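Local coordinates for protein ribose-phosphate pyrophosphokinase (Sulfolobus solfataricus, PDB 4TWB) that makes phosphoribosyl pyrophosphate (PRPP) by transferring the pyrophosphoryl group of ATP to ribose 5-phosphate, with magnesium as cofactor, at residues Ile70-Arg75 with Leu113-Val118; Lys81-Val86 with Val118-Val123; Ser239-Ala244 with Thr264-Asn269. All blocks are in the same frame, centred on the assembly; numbering follows the deposited sequence.

Interaction 1: residues Ile70-Arg75 with Leu113-Val118; sequences IAETIR and LSEVGV
Glu115, the first residue to leave helical geometry after helix 105-114, brings its carboxylate near Glu72 of helix 60-76, their two OE2 atoms 4.4 Å apart. This approach of like charges is probably eased by Arg75, whose NH2 makes a salt bridge of 2.8 Å to Glu72 OE2, and by His111 of the second subunit, whose ND1 is hydrogen-bonded to the same oxygen. Val116 gives the largest share of the contact. Its two methyls meet different residues of the helix: CG1 rests on Ala71 CB, and CG2 lies 3.9 Å from Glu72 CG. Thr108, on helix 105-114 of the second subunit, also packs on Val116, placing this helix-to-turn junction at the dimer interface. The carbonyl of Val116 faces the helix backbone, O lying 3.5 Å from Glu72 CA in a bent C-H...O contact. Over the carbonyl carbon of Val116 lies one face of the Arg75 guanidinium, with NH1 3.6 Å from Val116 C. Arg75 gets there by starting with CG anti to its N (chi1 177°) and bending at chi3 (65°), which also turns NH2 back to Glu72. Gly117, at positive phi, is the C-prime residue of a Schellman motif in which Val118 N bonds Leu113 O and Gly117 N bonds Ser114 O; its CA lies 4.0 Å from Arg75 CD. Val118 closes the contact, CG2 being 4.3 Å from Ala71 CB. Toward the sheet, Ala71 and Ile74 touch Leu82 of strand 81-86, and Ile70 and Ile74 reach Leu52 of strand 49-53.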
ATOM      1  N   ILE A  70      -5.145  10.628   3.180  1.00 37.50           N
ATOM      2  CA  ILE A  70      -6.282  11.522   3.062  1.00 36.28           C
ATOM      3  C   ILE A  70      -6.938  11.736   4.430  1.00 40.99           C
ATOM      4  O   ILE A  70      -7.298  12.856   4.798  1.00 35.65           O
ATOM      5  CB  ILE A  70      -7.325  10.966   2.089  1.00 35.08           C
ATOM      6  CG1 ILE A  70      -6.748  10.906   0.676  1.00 34.16           C
ATOM      7  CG2 ILE A  70      -8.604  11.812   2.126  1.00 35.23           C
ATOM      8  CD1 ILE A  70      -7.575  10.102  -0.297  1.00 36.58           C
ATOM      9  N   ALA A  71      -7.079  10.660   5.191  1.00 35.08           N
ATOM     10  CA  ALA A  71      -7.715  10.747   6.493  1.00 33.52           C
ATOM     11  C   ALA A  71      -6.989  11.710   7.430  1.00 42.13           C
ATOM     12  O   ALA A  71      -7.601  12.630   7.965  1.00 43.35           O
ATOM     13  CB  ALA A  71      -7.816   9.381   7.114  1.00 35.47           C
ATOM     14  N   GLU A  72      -5.690  11.506   7.632  1.00 48.32           N
ATOM     15  CA  GLU A  72      -4.912  12.410   8.487  1.00 47.00           C
ATOM     16  C   GLU A  72      -4.940  13.857   7.996  1.00 44.73           C
ATOM     17  O   GLU A  72      -5.120  14.774   8.788  1.00 42.83           O
ATOM     18  CB  GLU A  72      -3.471  11.932   8.666  1.00 44.29           C
ATOM     19  CG  GLU A  72      -3.244  11.199   9.980  1.00 53.95           C
ATOM     20  CD  GLU A  72      -1.851  11.412  10.531  1.00 65.82           C
ATOM     21  OE1 GLU A  72      -0.977  11.886   9.772  1.00 73.09           O
ATOM     22  OE2 GLU A  72      -1.629  11.114  11.725  1.00 70.63           O
ATOM     23  N   THR A  73      -4.770  14.055   6.696  1.00 34.31           N
ATOM     24  CA  THR A  73      -4.886  15.387   6.115  1.00 37.79           C
ATOM     25  C   THR A  73      -6.198  16.075   6.504  1.00 51.60           C
ATOM     26  O   THR A  73      -6.204  17.244   6.894  1.00 52.75           O
ATOM     27  CB  THR A  73      -4.802  15.329   4.579  1.00 44.89           C
ATOM     28  OG1 THR A  73      -3.605  14.640   4.181  1.00 42.89           O
ATOM     29  CG2 THR A  73      -4.810  16.731   3.988  1.00 37.38           C
ATOM     30  N   ILE A  74      -7.306  15.344   6.389  1.00 52.73           N
ATOM     31  CA  ILE A  74      -8.626  15.873   6.734  1.00 41.58           C
ATOM     32  C   ILE A  74      -8.713  16.255   8.203  1.00 43.47           C
ATOM     33  O   ILE A  74      -9.218  17.319   8.529  1.00 52.04           O
ATOM     34  CB  ILE A  74      -9.768  14.887   6.364  1.00 40.10           C
ATOM     35  CG1 ILE A  74     -10.016  14.900   4.851  1.00 36.99           C
ATOM     36  CG2 ILE A  74     -11.048  15.250   7.092  1.00 28.46           C
ATOM     37  CD1 ILE A  74     -10.685  13.634   4.331  1.00 26.35           C
ATOM     38  N   ARG A  75      -8.225  15.392   9.090  1.00 44.23           N
ATOM     39  CA  ARG A  75      -8.238  15.711  10.512  1.00 48.35           C
ATOM     40  C   ARG A  75      -7.328  16.910  10.784  1.00 53.79           C
ATOM     41  O   ARG A  75      -7.641  17.766  11.614  1.00 53.59           O
ATOM     42  CB  ARG A  75      -7.812  14.503  11.355  1.00 49.03           C
ATOM     43  CG  ARG A  75      -7.740  14.804  12.846  1.00 70.71           C
ATOM     44  CD  ARG A  75      -7.033  13.695  13.607  1.00 70.38           C
ATOM     45  NE  ARG A  75      -5.629  13.574  13.216  1.00 82.70           N
ATOM     46  CZ  ARG A  75      -4.849  12.541  13.530  1.00 92.98           C
ATOM     47  NH1 ARG A  75      -5.338  11.528  14.246  1.00 70.42           N
ATOM     48  NH2 ARG A  75      -3.580  12.523  13.127  1.00 93.55           N
ATOM     49  N   LEU A 113      -6.909   2.907  11.202  1.00 38.40           N
ATOM     50  CA  LEU A 113      -7.941   3.888  10.857  1.00 32.43           C
ATOM     51  C   LEU A 113      -8.404   4.726  12.049  1.00 38.11           C
ATOM     52  O   LEU A 113      -8.842   5.856  11.866  1.00 39.25           O
ATOM     53  CB  LEU A 113      -9.151   3.209  10.219  1.00 30.92           C
ATOM     54  CG  LEU A 113      -9.010   2.705   8.786  1.00 35.98           C
ATOM     55  CD1 LEU A 113     -10.187   1.807   8.431  1.00 23.44           C
ATOM     56  CD2 LEU A 113      -8.938   3.865   7.818  1.00 27.70           C
ATOM     57  N   SER A 114      -8.337   4.167  13.257  1.00 38.36           N
ATOM     58  CA  SER A 114      -8.698   4.909  14.473  1.00 39.63           C
ATOM     59  C   SER A 114      -7.655   5.992  14.739  1.00 48.78           C
ATOM     60  O   SER A 114      -7.981   7.182  14.781  1.00 46.69           O
ATOM     61  CB  SER A 114      -8.810   3.982  15.691  1.00 43.61           C
ATOM     62  OG  SER A 114      -9.787   2.970  15.509  1.00 52.16           O
ATOM     63  N   GLU A 115      -6.407   5.561  14.944  1.00 53.52           N
ATOM     64  CA  GLU A 115      -5.246   6.425  14.762  1.00 46.02           C
ATOM     65  C   GLU A 115      -5.462   6.932  13.350  1.00 52.44           C
ATOM     66  O   GLU A 115      -6.121   6.256  12.574  1.00 74.12           O
ATOM     67  CB  GLU A 115      -3.977   5.579  14.855  1.00 46.32           C
ATOM     68  CG  GLU A 115      -2.714   6.215  14.285  1.00 55.44           C
ATOM     69  CD  GLU A 115      -2.038   7.164  15.263  1.00 92.70           C
ATOM     70  OE1 GLU A 115      -2.336   7.076  16.480  1.00 97.96           O
ATOM     71  OE2 GLU A 115      -1.208   7.994  14.814  1.00 70.87           O
ATOM     72  N   VAL A 116      -4.967   8.106  12.996  1.00 33.94           N
ATOM     73  CA  VAL A 116      -5.212   8.625  11.639  1.00 42.04           C
ATOM     74  C   VAL A 116      -6.493   9.447  11.555  1.00 42.92           C
ATOM     75  O   VAL A 116      -6.641  10.278  10.656  1.00 46.79           O
ATOM     76  CB  VAL A 116      -5.209   7.512  10.548  1.00 31.47           C
ATOM     77  CG1 VAL A 116      -6.270   7.762   9.504  1.00 41.47           C
ATOM     78  CG2 VAL A 116      -3.852   7.387   9.885  1.00 38.26           C
ATOM     79  N   GLY A 117      -7.415   9.210  12.488  1.00 33.18           N
ATOM     80  CA  GLY A 117      -8.518  10.137  12.737  1.00 39.08           C
ATOM     81  C   GLY A 117      -9.932   9.822  12.254  1.00 58.58           C
ATOM     82  O   GLY A 117     -10.795  10.705  12.275  1.00 55.01           O
ATOM     83  N   VAL A 118     -10.186   8.589  11.815  1.00 50.68           N
ATOM     84  CA  VAL A 118     -11.537   8.202  11.402  1.00 37.63           C
ATOM     85  C   VAL A 118     -12.431   7.991  12.629  1.00 41.20           C
ATOM     86  O   VAL A 118     -12.122   7.195  13.526  1.00 36.22           O
ATOM     87  CB  VAL A 118     -11.533   6.931  10.528  1.00 40.07           C
ATOM     88  CG1 VAL A 118     -12.939   6.547  10.175  1.00 32.67           C
ATOM     89  CG2 VAL A 118     -10.728   7.151   9.265  1.00 33.72           C
TER

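Interaction 2: residues Lys81-Val86 with Val118-Val123; sequences KLTAIV and VNTLVV
Leu82 O is gripped by two successive backbone amides, Asn119 N at 2.9 Å and Thr120 N at 3.1 Å, the latter in the carbonyl plane and the former tilted from it. The amide of Leu82 is held by the side chain of Asn119, just before strand 120-124: its N-H runs almost straight (171°) to a lone pair of Asn119 OD1, 2.8 Å from Leu82 N. Asn119 CG lies beside its own backbone N (chi1 -65°), which carries the side-chain oxygen back to Leu82; there it takes the place that a backbone carbonyl would fill in a regular parallel ladder. From Thr83 to Ile85 the ladder is regular. Ala84 N bonds Thr120 O at 2.8 Å and Ala84 O receives Val122 N at 2.8 Å; the two strand axes lie 16° from parallel. Beyond, Val86 N reaches Val122 O at 2.9 Å. On one face Thr83 and Thr120 lie side by side, with their CG2 methyls 3.7 Å apart, and Ile85 runs alongside Val122 in the same sense. On the other, Val118 sets CG1 3.6 Å from Ala84 CB while its CG2 meets Leu82 CD1; farther on, Val86 CG1 meets Leu121 CD1. Strand 81-86 is bonded along its far edge to strand 49-53, and strand 120-124 is flanked by 138-142, so the pair lies inside the sheet. Helix 105-114 joins the two strands as a beta-alpha-beta unit. The bonding across the contact is thus almost wholly main chain, with one asparagine carboxamide extending the ladder ahead of the second strand. Mostly apolar groups pack along both faces; the Thr83-Thr120 pair is a polar exception, Thr120 OG1 being weakly bonded to Glu138.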
ATOM      1  N   LYS A  81     -15.609  16.113  12.252  1.00 58.79           N
ATOM      2  CA  LYS A  81     -15.863  14.681  12.346  1.00 50.14           C
ATOM      3  C   LYS A  81     -15.491  14.038  11.018  1.00 51.54           C
ATOM      4  O   LYS A  81     -15.764  14.593   9.943  1.00 45.59           O
ATOM      5  CB  LYS A  81     -17.338  14.431  12.648  1.00 48.33           C
ATOM      6  CG  LYS A  81     -17.667  13.052  13.200  1.00 50.41           C
ATOM      7  CD  LYS A  81     -19.133  12.716  12.954  1.00 54.03           C
ATOM      8  CE  LYS A  81     -19.629  11.633  13.899  1.00 57.86           C
ATOM      9  NZ  LYS A  81     -21.099  11.424  13.746  1.00 66.25           N
ATOM     10  N   LEU A  82     -14.846  12.880  11.092  1.00 44.53           N
ATOM     11  CA  LEU A  82     -14.494  12.155   9.885  1.00 48.18           C
ATOM     12  C   LEU A  82     -15.309  10.873   9.846  1.00 47.48           C
ATOM     13  O   LEU A  82     -15.226  10.043  10.759  1.00 35.93           O
ATOM     14  CB  LEU A  82     -13.001  11.815   9.852  1.00 38.53           C
ATOM     15  CG  LEU A  82     -12.342  11.757   8.472  1.00 40.77           C
ATOM     16  CD1 LEU A  82     -11.339  10.615   8.445  1.00 44.24           C
ATOM     17  CD2 LEU A  82     -13.350  11.622   7.331  1.00 33.03           C
ATOM     18  N   THR A  83     -16.100  10.729   8.786  1.00 39.95           N
ATOM     19  CA  THR A  83     -16.793   9.484   8.509  1.00 35.91           C
ATOM     20  C   THR A  83     -16.198   8.892   7.249  1.00 38.35           C
ATOM     21  O   THR A  83     -16.264   9.487   6.167  1.00 33.63           O
ATOM     22  CB  THR A  83     -18.295   9.698   8.309  1.00 41.66           C
ATOM     23  OG1 THR A  83     -18.894  10.073   9.557  1.00 49.08           O
ATOM     24  CG2 THR A  83     -18.937   8.423   7.800  1.00 32.03           C
ATOM     25  N   ALA A  84     -15.598   7.718   7.394  1.00 31.21           N
ATOM     26  CA  ALA A  84     -14.981   7.054   6.258  1.00 31.37           C
ATOM     27  C   ALA A  84     -15.925   6.029   5.682  1.00 31.58           C
ATOM     28  O   ALA A  84     -16.247   5.037   6.333  1.00 32.54           O
ATOM     29  CB  ALA A  84     -13.680   6.397   6.675  1.00 33.54           C
ATOM     30  N   ILE A  85     -16.376   6.285   4.465  1.00 28.49           N
ATOM     31  CA  ILE A  85     -17.216   5.346   3.746  1.00 34.22           C
ATOM     32  C   ILE A  85     -16.310   4.542   2.834  1.00 32.84           C
ATOM     33  O   ILE A  85     -15.848   5.027   1.799  1.00 35.74           O
ATOM     34  CB  ILE A  85     -18.302   6.068   2.916  1.00 38.50           C
ATOM     35  CG1 ILE A  85     -19.285   6.803   3.831  1.00 34.62           C
ATOM     36  CG2 ILE A  85     -19.048   5.079   2.014  1.00 24.54           C
ATOM     37  CD1 ILE A  85     -20.072   7.877   3.098  1.00 29.79           C
ATOM     38  N   VAL A  86     -16.010   3.323   3.240  1.00 28.06           N
ATOM     39  CA  VAL A  86     -15.175   2.463   2.426  1.00 25.89           C
ATOM     40  C   VAL A  86     -16.004   1.269   1.993  1.00 28.92           C
ATOM     41  O   VAL A  86     -16.208   0.327   2.769  1.00 39.43           O
ATOM     42  CB  VAL A  86     -13.839   2.120   3.158  1.00 29.23           C
ATOM     43  CG1 VAL A  86     -13.892   2.593   4.592  1.00 25.10           C
ATOM     44  CG2 VAL A  86     -13.467   0.640   3.054  1.00 26.30           C
ATOM     45  N   VAL A 118     -10.186   8.589  11.815  1.00 50.68           N
ATOM     46  CA  VAL A 118     -11.537   8.202  11.402  1.00 37.63           C
ATOM     47  C   VAL A 118     -12.431   7.991  12.629  1.00 41.20           C
ATOM     48  O   VAL A 118     -12.122   7.195  13.526  1.00 36.22           O
ATOM     49  CB  VAL A 118     -11.533   6.931  10.528  1.00 40.07           C
ATOM     50  CG1 VAL A 118     -12.939   6.547  10.175  1.00 32.67           C
ATOM     51  CG2 VAL A 118     -10.728   7.151   9.265  1.00 33.72           C
ATOM     52  N   ASN A 119     -13.542   8.715  12.665  1.00 37.43           N
ATOM     53  CA  ASN A 119     -14.461   8.642  13.794  1.00 39.33           C
ATOM     54  C   ASN A 119     -15.501   7.557  13.577  1.00 45.59           C
ATOM     55  O   ASN A 119     -15.778   6.736  14.458  1.00 38.63           O
ATOM     56  CB  ASN A 119     -15.174   9.981  13.986  1.00 45.83           C
ATOM     57  CG  ASN A 119     -14.229  11.094  14.385  1.00 55.61           C
ATOM     58  OD1 ASN A 119     -14.091  12.101  13.682  1.00 40.34           O
ATOM     59  ND2 ASN A 119     -13.564  10.913  15.515  1.00 40.81           N
ATOM     60  N   THR A 120     -16.075   7.562  12.381  1.00 45.06           N
ATOM     61  CA  THR A 120     -17.123   6.628  12.029  1.00 38.95           C
ATOM     62  C   THR A 120     -16.732   5.911  10.761  1.00 41.18           C
ATOM     63  O   THR A 120     -16.362   6.549   9.773  1.00 35.41           O
ATOM     64  CB  THR A 120     -18.472   7.354  11.830  1.00 43.85           C
ATOM     65  OG1 THR A 120     -19.094   7.565  13.104  1.00 50.31           O
ATOM     66  CG2 THR A 120     -19.401   6.530  10.968  1.00 40.76           C
ATOM     67  N   LEU A 121     -16.821   4.583  10.801  1.00 36.46           N
ATOM     68  CA  LEU A 121     -16.513   3.728   9.651  1.00 32.40           C
ATOM     69  C   LEU A 121     -17.766   3.082   9.049  1.00 39.02           C
ATOM     70  O   LEU A 121     -18.540   2.428   9.758  1.00 41.80           O
ATOM     71  CB  LEU A 121     -15.507   2.660  10.075  1.00 31.66           C
ATOM     72  CG  LEU A 121     -15.194   1.507   9.128  1.00 30.07           C
ATOM     73  CD1 LEU A 121     -14.688   2.025   7.811  1.00 31.89           C
ATOM     74  CD2 LEU A 121     -14.158   0.594   9.763  1.00 31.09           C
ATOM     75  N   VAL A 122     -17.964   3.275   7.745  1.00 34.05           N
ATOM     76  CA  VAL A 122     -19.112   2.715   7.032  1.00 31.37           C
ATOM     77  C   VAL A 122     -18.649   1.702   5.996  1.00 37.60           C
ATOM     78  O   VAL A 122     -17.896   2.046   5.085  1.00 41.64           O
ATOM     79  CB  VAL A 122     -19.905   3.803   6.294  1.00 25.26           C
ATOM     80  CG1 VAL A 122     -21.080   3.182   5.599  1.00 30.12           C
ATOM     81  CG2 VAL A 122     -20.364   4.864   7.254  1.00 30.99           C
ATOM     82  N   VAL A 123     -19.104   0.457   6.118  1.00 32.25           N
ATOM     83  CA  VAL A 123     -18.661  -0.612   5.219  1.00 30.06           C
ATOM     84  C   VAL A 123     -19.841  -1.373   4.624  1.00 37.13           C
ATOM     85  O   VAL A 123     -20.848  -1.601   5.297  1.00 41.34           O
ATOM     86  CB  VAL A 123     -17.777  -1.628   5.955  1.00 25.83           C
ATOM     87  CG1 VAL A 123     -17.219  -2.628   4.988  1.00 35.34           C
ATOM     88  CG2 VAL A 123     -16.642  -0.914   6.669  1.00 36.97           C
TER

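Interaction 3: residues Ser239-Ala244 with Thr264-Asn269; sequences SVTAAA and TLIGTN
Two neighbouring strands of the parallel sheet in the phosphoribosyltransferase domain, 239-244 and 262-268, meet here in register, Ala242 beside Leu265 and Ala243 beside Ile266. Three backbone bonds form the ladder. Ala242 N points almost straight (175°) at Thr264 O over 3.2 Å; Ile266 N returns a bond of 2.8 Å to Ala242 O; Ala244 N then reaches Ile266 O at 2.9 Å. Between these, C-H...O contacts fill the gaps, as where Gly267 CA approaches Ala244 O at 3.2 Å. The strand segments lie within 12° of parallel. On one face, Thr241 and Thr264 stand side by side and point the same way. In Thr241 a chi1 of -65° puts OG1 beside the backbone N and leaves CG2 anti to it, 3.4 Å from Thr264 O and 3.7 Å from Thr264 CB; the methyl makes the closest approach, the hydroxyl lying a little farther off. Next to them Ala243 CB packs on the branched CB of Ile266, and the rest of that side chain goes on to Ile279 and Ile281 of strand 279-281. On the opposite face, Leu265 bends CD2 back to Ala242 CB, 3.6 Å away, where Ile225 of helix 223-233 also touches Ala242. Small Ala242 and Ala243 thus each lie beside a larger residue. On the far side strand 239-244 bonds strand 211-216, through Val212 and Ile214. Ala244, late in its strand, comes within about 5 Å, side chain to side chain, of Asp216, predicted to bind ribose 5-phosphate. Such a parallel core, with substrate-binding residues near the C-terminal ends of strands, is in keeping with type I phosphoribosyltransferases and shared with other Rossmann-like folds.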
ATOM      1  N   SER A 239     -31.758 -22.482 -15.188  1.00 66.83           N
ATOM      2  CA  SER A 239     -30.643 -21.577 -15.449  1.00 62.96           C
ATOM      3  C   SER A 239     -29.959 -21.221 -14.136  1.00 71.42           C
ATOM      4  O   SER A 239     -30.554 -21.358 -13.067  1.00 65.14           O
ATOM      5  CB  SER A 239     -31.109 -20.305 -16.170  1.00 54.89           C
ATOM      6  OG  SER A 239     -31.714 -19.375 -15.289  1.00 57.78           O
ATOM      7  N   VAL A 240     -28.705 -20.784 -14.222  1.00 67.01           N
ATOM      8  CA  VAL A 240     -27.964 -20.331 -13.049  1.00 58.00           C
ATOM      9  C   VAL A 240     -27.435 -18.915 -13.241  1.00 54.29           C
ATOM     10  O   VAL A 240     -26.800 -18.610 -14.240  1.00 43.88           O
ATOM     11  CB  VAL A 240     -26.798 -21.272 -12.697  1.00 49.29           C
ATOM     12  CG1 VAL A 240     -25.992 -20.701 -11.551  1.00 43.00           C
ATOM     13  CG2 VAL A 240     -27.319 -22.646 -12.345  1.00 45.50           C
ATOM     14  N   THR A 241     -27.739 -18.047 -12.285  1.00 57.49           N
ATOM     15  CA  THR A 241     -27.207 -16.697 -12.265  1.00 43.38           C
ATOM     16  C   THR A 241     -26.377 -16.557 -10.996  1.00 49.15           C
ATOM     17  O   THR A 241     -26.685 -17.173  -9.979  1.00 48.16           O
ATOM     18  CB  THR A 241     -28.326 -15.650 -12.271  1.00 50.03           C
ATOM     19  OG1 THR A 241     -29.042 -15.718 -13.506  1.00 52.42           O
ATOM     20  CG2 THR A 241     -27.753 -14.262 -12.124  1.00 45.48           C
ATOM     21  N   ALA A 242     -25.309 -15.770 -11.059  1.00 48.44           N
ATOM     22  CA  ALA A 242     -24.467 -15.552  -9.890  1.00 45.46           C
ATOM     23  C   ALA A 242     -24.481 -14.087  -9.475  1.00 45.38           C
ATOM     24  O   ALA A 242     -24.451 -13.195 -10.319  1.00 42.29           O
ATOM     25  CB  ALA A 242     -23.052 -16.030 -10.144  1.00 29.80           C
ATOM     26  N   ALA A 243     -24.541 -13.851  -8.169  1.00 37.69           N
ATOM     27  CA  ALA A 243     -24.599 -12.501  -7.633  1.00 42.37           C
ATOM     28  C   ALA A 243     -23.719 -12.357  -6.398  1.00 39.92           C
ATOM     29  O   ALA A 243     -23.698 -13.220  -5.531  1.00 39.87           O
ATOM     30  CB  ALA A 243     -26.039 -12.125  -7.302  1.00 35.68           C
ATOM     31  N   ALA A 244     -22.985 -11.261  -6.323  1.00 31.98           N
ATOM     32  CA  ALA A 244     -22.240 -10.946  -5.113  1.00 40.37           C
ATOM     33  C   ALA A 244     -22.188  -9.438  -4.920  1.00 40.57           C
ATOM     34  O   ALA A 244     -22.327  -8.671  -5.874  1.00 41.04           O
ATOM     35  CB  ALA A 244     -20.848 -11.517  -5.192  1.00 30.20           C
ATOM     36  N   THR A 264     -25.700 -14.944 -16.338  1.00 63.60           N
ATOM     37  CA  THR A 264     -25.696 -13.552 -15.923  1.00 60.84           C
ATOM     38  C   THR A 264     -24.846 -13.367 -14.677  1.00 55.40           C
ATOM     39  O   THR A 264     -24.759 -14.264 -13.838  1.00 52.62           O
ATOM     40  CB  THR A 264     -27.132 -13.074 -15.618  1.00 66.29           C
ATOM     41  OG1 THR A 264     -28.013 -13.514 -16.660  1.00 72.77           O
ATOM     42  CG2 THR A 264     -27.198 -11.568 -15.512  1.00 63.14           C
ATOM     43  N   LEU A 265     -24.220 -12.200 -14.562  1.00 47.34           N
ATOM     44  CA  LEU A 265     -23.464 -11.839 -13.364  1.00 44.98           C
ATOM     45  C   LEU A 265     -23.974 -10.550 -12.746  1.00 50.30           C
ATOM     46  O   LEU A 265     -24.049  -9.524 -13.423  1.00 45.47           O
ATOM     47  CB  LEU A 265     -21.986 -11.679 -13.677  1.00 41.13           C
ATOM     48  CG  LEU A 265     -21.173 -12.962 -13.640  1.00 48.17           C
ATOM     49  CD1 LEU A 265     -19.719 -12.615 -13.789  1.00 41.31           C
ATOM     50  CD2 LEU A 265     -21.415 -13.700 -12.339  1.00 46.21           C
ATOM     51  N   ILE A 266     -24.318 -10.605 -11.460  1.00 42.78           N
ATOM     52  CA  ILE A 266     -24.783  -9.423 -10.746  1.00 38.77           C
ATOM     53  C   ILE A 266     -23.810  -9.014  -9.662  1.00 35.48           C
ATOM     54  O   ILE A 266     -23.465  -9.814  -8.791  1.00 32.39           O
ATOM     55  CB  ILE A 266     -26.134  -9.648 -10.086  1.00 38.18           C
ATOM     56  CG1 ILE A 266     -27.216  -9.844 -11.139  1.00 41.61           C
ATOM     57  CG2 ILE A 266     -26.482  -8.466  -9.219  1.00 35.54           C
ATOM     58  CD1 ILE A 266     -28.497 -10.417 -10.570  1.00 32.94           C
ATOM     59  N   GLY A 267     -23.370  -7.762  -9.728  1.00 35.40           N
ATOM     60  CA  GLY A 267     -22.508  -7.191  -8.711  1.00 38.01           C
ATOM     61  C   GLY A 267     -22.900  -5.762  -8.385  1.00 42.97           C
ATOM     62  O   GLY A 267     -23.941  -5.272  -8.831  1.00 44.36           O
ATOM     63  N   THR A 268     -22.056  -5.093  -7.605  1.00 39.94           N
ATOM     64  CA  THR A 268     -22.301  -3.710  -7.220  1.00 32.00           C
ATOM     65  C   THR A 268     -21.049  -2.863  -7.407  1.00 47.07           C
ATOM     66  O   THR A 268     -19.952  -3.386  -7.674  1.00 48.74           O
ATOM     67  CB  THR A 268     -22.725  -3.584  -5.741  1.00 35.63           C
ATOM     68  OG1 THR A 268     -21.567  -3.457  -4.914  1.00 34.00           O
ATOM     69  CG2 THR A 268     -23.507  -4.784  -5.301  1.00 37.72           C
ATOM     70  N   ASN A 269     -21.215  -1.556  -7.224  1.00 35.69           N
ATOM     71  CA  ASN A 269     -20.131  -0.620  -7.410  1.00 31.83           C
ATOM     72  C   ASN A 269     -19.318  -0.338  -6.145  1.00 36.80           C
ATOM     73  O   ASN A 269     -18.827   0.775  -5.941  1.00 35.35           O
ATOM     74  CB  ASN A 269     -20.640   0.677  -8.055  1.00 29.36           C
ATOM     75  CG  ASN A 269     -21.645   1.423  -7.184  1.00 37.96           C
ATOM     76  OD1 ASN A 269     -22.227   0.859  -6.261  1.00 34.40           O
ATOM     77  ND2 ASN A 269     -21.846   2.707  -7.481  1.00 36.75           N
TER

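In the fold
Interactions 1 and 2 form one continuous patch of the N-terminal domain, with centres 9 Å apart. They share Val118, and Leu82 of strand 81-86 packs against both segments of interaction 1: its CB lies 3.5 Å from Gly117 O and its CD1 4.0 Å from Ala71 CB. Interaction 3 belongs to the other domain, its centre 28 Å from that of interaction 2 and 35 Å from that of interaction 1. Each domain lies near functional residues: the side chain of Val123 is about 9 Å from that of His127, predicted to bind magnesium, and that of Ala244 is about 12 Å from bound AMP. Interaction 1 lies away from these sites, against the second subunit.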